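Side-chain contact in queuine lyase ([Clostridium] spiroforme DSM 1552, PDB 6P78), which is a radical SAM enzyme with a [4Fe-4S] cluster that probably cleaves a carbon-nitrogen bond of queuine during bacterial queuine salvage: residues Asp149-Asn153 / Asn154-Lys158. Numbering follows the deposited sequence.
With SAM (S-adenosylmethionine), chain D.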
loop_
_atom_site.group_PDB
_atom_site.type_symbol
_atom_site.label_atom_id
_atom_site.label_comp_id
_atom_site.label_asym_id
_atom_site.label_seq_id
_atom_site.Cartn_x
_atom_site.Cartn_y
_atom_site.Cartn_z
ATOM N N ASP A 149 -9.091 -15.159 -7.570
ATOM C CA ASP A 149 -7.842 -15.493 -8.258
ATOM C C ASP A 149 -7.857 -15.031 -9.711
ATOM O O ASP A 149 -6.890 -14.437 -10.200
ATOM C CB ASP A 149 -7.608 -17.004 -8.217
ATOM C CG ASP A 149 -7.351 -17.533 -6.825
ATOM O OD1 ASP A 149 -7.095 -16.737 -5.883
ATOM O OD2 ASP A 149 -7.415 -18.776 -6.681
ATOM N N GLU A 150 -8.958 -15.303 -10.424
ATOM C CA GLU A 150 -8.983 -14.978 -11.847
ATOM C C GLU A 150 -8.994 -13.473 -12.090
ATOM O O GLU A 150 -8.329 -12.985 -13.013
ATOM C CB GLU A 150 -10.186 -15.641 -12.504
ATOM C CG GLU A 150 -10.028 -17.136 -12.600
ATOM C CD GLU A 150 -10.515 -17.867 -11.364
ATOM O OE1 GLU A 150 -10.884 -17.215 -10.361
ATOM O OE2 GLU A 150 -10.539 -19.118 -11.402
ATOM N N MET A 151 -9.751 -12.711 -11.306
ATOM C CA MET A 151 -9.705 -11.262 -11.486
ATOM C C MET A 151 -8.320 -10.724 -11.143
ATOM O O MET A 151 -7.778 -9.885 -11.866
ATOM C CB MET A 151 -10.781 -10.583 -10.634
ATOM C CG MET A 151 -10.823 -9.046 -10.781
ATOM S SD MET A 151 -11.822 -8.522 -12.196
ATOM C CE MET A 151 -11.573 -6.746 -12.066
ATOM N N ARG A 152 -7.722 -11.225 -10.062
ATOM C CA ARG A 152 -6.421 -10.718 -9.631
ATOM C C ARG A 152 -5.326 -11.010 -10.655
ATOM O O ARG A 152 -4.510 -10.138 -10.969
ATOM C CB ARG A 152 -6.082 -11.301 -8.255
ATOM C CG ARG A 152 -4.738 -10.792 -7.662
ATOM C CD ARG A 152 -4.503 -11.442 -6.292
ATOM N NE ARG A 152 -4.249 -12.893 -6.341
ATOM C CZ ARG A 152 -5.128 -13.818 -5.968
ATOM N NH1 ARG A 152 -6.347 -13.476 -5.507
ATOM N NH2 ARG A 152 -4.790 -15.095 -6.034
ATOM N N ASN A 153 -5.304 -12.216 -11.216
ATOM C CA ASN A 153 -4.179 -12.618 -12.046
ATOM C C ASN A 153 -4.463 -12.591 -13.539
ATOM O O ASN A 153 -3.535 -12.369 -14.320
ATOM C CB ASN A 153 -3.705 -14.010 -11.633
ATOM C CG ASN A 153 -3.032 -13.984 -10.281
ATOM O OD1 ASN A 153 -2.313 -13.026 -9.958
ATOM N ND2 ASN A 153 -3.262 -15.010 -9.475
ATOM N N ASN A 154 -5.718 -12.740 -13.954
ATOM C CA ASN A 154 -6.048 -12.734 -15.373
ATOM C C ASN A 154 -6.544 -11.386 -15.873
ATOM O O ASN A 154 -6.492 -11.141 -17.080
ATOM C CB ASN A 154 -7.118 -13.789 -15.688
ATOM C CG ASN A 154 -6.659 -15.203 -15.383
ATOM O OD1 ASN A 154 -5.462 -15.457 -15.266
ATOM N ND2 ASN A 154 -7.616 -16.145 -15.272
ATOM N N VAL A 155 -7.083 -10.539 -15.008
ATOM C CA VAL A 155 -7.571 -9.220 -15.399
ATOM C C VAL A 155 -6.620 -8.120 -14.947
ATOM O O VAL A 155 -6.219 -7.271 -15.741
ATOM C CB VAL A 155 -8.990 -8.965 -14.853
ATOM C CG1 VAL A 155 -9.509 -7.619 -15.352
ATOM C CG2 VAL A 155 -9.953 -10.092 -15.258
ATOM N N LEU A 156 -6.260 -8.117 -13.666
ATOM C CA LEU A 156 -5.399 -7.076 -13.105
ATOM C C LEU A 156 -3.920 -7.389 -13.272
ATOM O O LEU A 156 -3.086 -6.518 -12.991
ATOM C CB LEU A 156 -5.705 -6.890 -11.614
ATOM C CG LEU A 156 -7.178 -6.570 -11.297
ATOM C CD1 LEU A 156 -7.376 -6.382 -9.802
ATOM C CD2 LEU A 156 -7.632 -5.333 -12.066
ATOM N N ASN A 157 -3.601 -8.620 -13.675
ATOM C CA ASN A 157 -2.247 -9.082 -13.972
ATOM C C ASN A 157 -1.287 -8.835 -12.809
ATOM O O ASN A 157 -0.165 -8.354 -12.996
ATOM C CB ASN A 157 -1.712 -8.448 -15.257
ATOM C CG ASN A 157 -0.519 -9.210 -15.819
ATOM O OD1 ASN A 157 -0.479 -10.448 -15.778
ATOM N ND2 ASN A 157 0.470 -8.478 -16.328
ATOM N N LYS A 158 -1.707 -9.225 -11.605
ATOM C CA LYS A 158 -0.878 -8.963 -10.415
ATOM C C LYS A 158 0.227 -9.992 -10.204
ATOM O O LYS A 158 1.192 -9.703 -9.494
ATOM C CB LYS A 158 -1.730 -8.961 -9.146
ATOM C CG LYS A 158 -2.759 -7.862 -9.042
ATOM C CD LYS A 158 -2.151 -6.493 -8.799
ATOM C CE LYS A 158 -1.033 -6.467 -7.804
ATOM N NZ LYS A 158 -0.853 -5.060 -7.272
HETATM N N SAM D . 3.680 -2.902 -5.297
HETATM C CA SAM D . 2.963 -3.456 -4.161
HETATM C C SAM D . 1.871 -4.398 -4.651
HETATM O O SAM D . 1.565 -5.391 -3.987
HETATM O OXT SAM D . 1.309 -4.207 -5.739
HETATM C CB SAM D . 2.400 -2.325 -3.305
HETATM C CG SAM D . 1.014 -1.782 -3.659
HETATM S SD SAM D . 0.949 -0.489 -4.933
HETATM C CE SAM D . 2.475 0.441 -4.603
HETATM C "C5'" SAM D . -0.300 0.707 -4.345
HETATM C "C4'" SAM D . -1.806 0.358 -4.325
HETATM O "O4'" SAM D . -2.594 1.439 -4.809
HETATM C "C3'" SAM D . -2.245 -0.840 -5.164
HETATM O "O3'" SAM D . -2.044 -2.068 -4.488
HETATM C "C2'" SAM D . -3.721 -0.549 -5.393
HETATM O "O2'" SAM D . -4.504 -1.110 -4.332
HETATM C "C1'" SAM D . -3.819 0.976 -5.333
HETATM N N9 SAM D . -4.108 1.580 -6.668
HETATM C C8 SAM D . -3.329 1.586 -7.806
HETATM N N7 SAM D . -3.984 2.236 -8.794
HETATM C C5 SAM D . -5.178 2.653 -8.303
HETATM C C6 SAM D . -6.249 3.343 -8.861
HETATM N N6 SAM D . -6.216 3.754 -10.124
HETATM N N1 SAM D . -7.351 3.615 -8.090
HETATM C C2 SAM D . -7.419 3.188 -6.783
HETATM N N3 SAM D . -6.373 2.509 -6.228
HETATM C C4 SAM D . -5.259 2.249 -6.974
HETATM O O HOH W 1 -0.907 -12.347 -13.368
#
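Two backbone donors grip Met151 O: Leu156 N, at 2.9 Å and nearly in line with the C=O bond (174°), and Val155 N, at 3.3 Å and from above the carbonyl plane. The straighter bond spans five residues, evidence of a pi-type widening. Glu150 O receives Asn154 N at 2.8 Å, a normal alpha-helical step. A separate, still wider bond follows the pi turn: Lys158 N reaches Arg152 O at 3.0 Å, six residues back and nearly straight, just after Asn157 with its positive phi. A water donates to both Asn153 O and Asn157 OD1, linking them across the helix end.

In one of the two conformers of Met151, the turn at chi2 (85°) brings SD back alongside Val155, 3.9 Å from its CB. Arg152 CG lies 3.8 Å from Lys158 CG, the two chains crossing at about a right angle. Beyond this, Arg152 NH2 meets Asp149 OD1 at 2.8 Å in a salt bridge, from above the carboxylate plane (50° out of it), while NE binds Ile160 O and NH1 Thr146 O. Bends at chi2 and chi3 turn the amine of Lys158 toward the cofactor, where NZ donates to SAM OXT at 2.8 Å and also forms a salt bridge with Glu145. The widened helix end and the Asn157 turn place Lys158 at the SAM carboxylate, beside the [4Fe-4S] cluster of the radical SAM core.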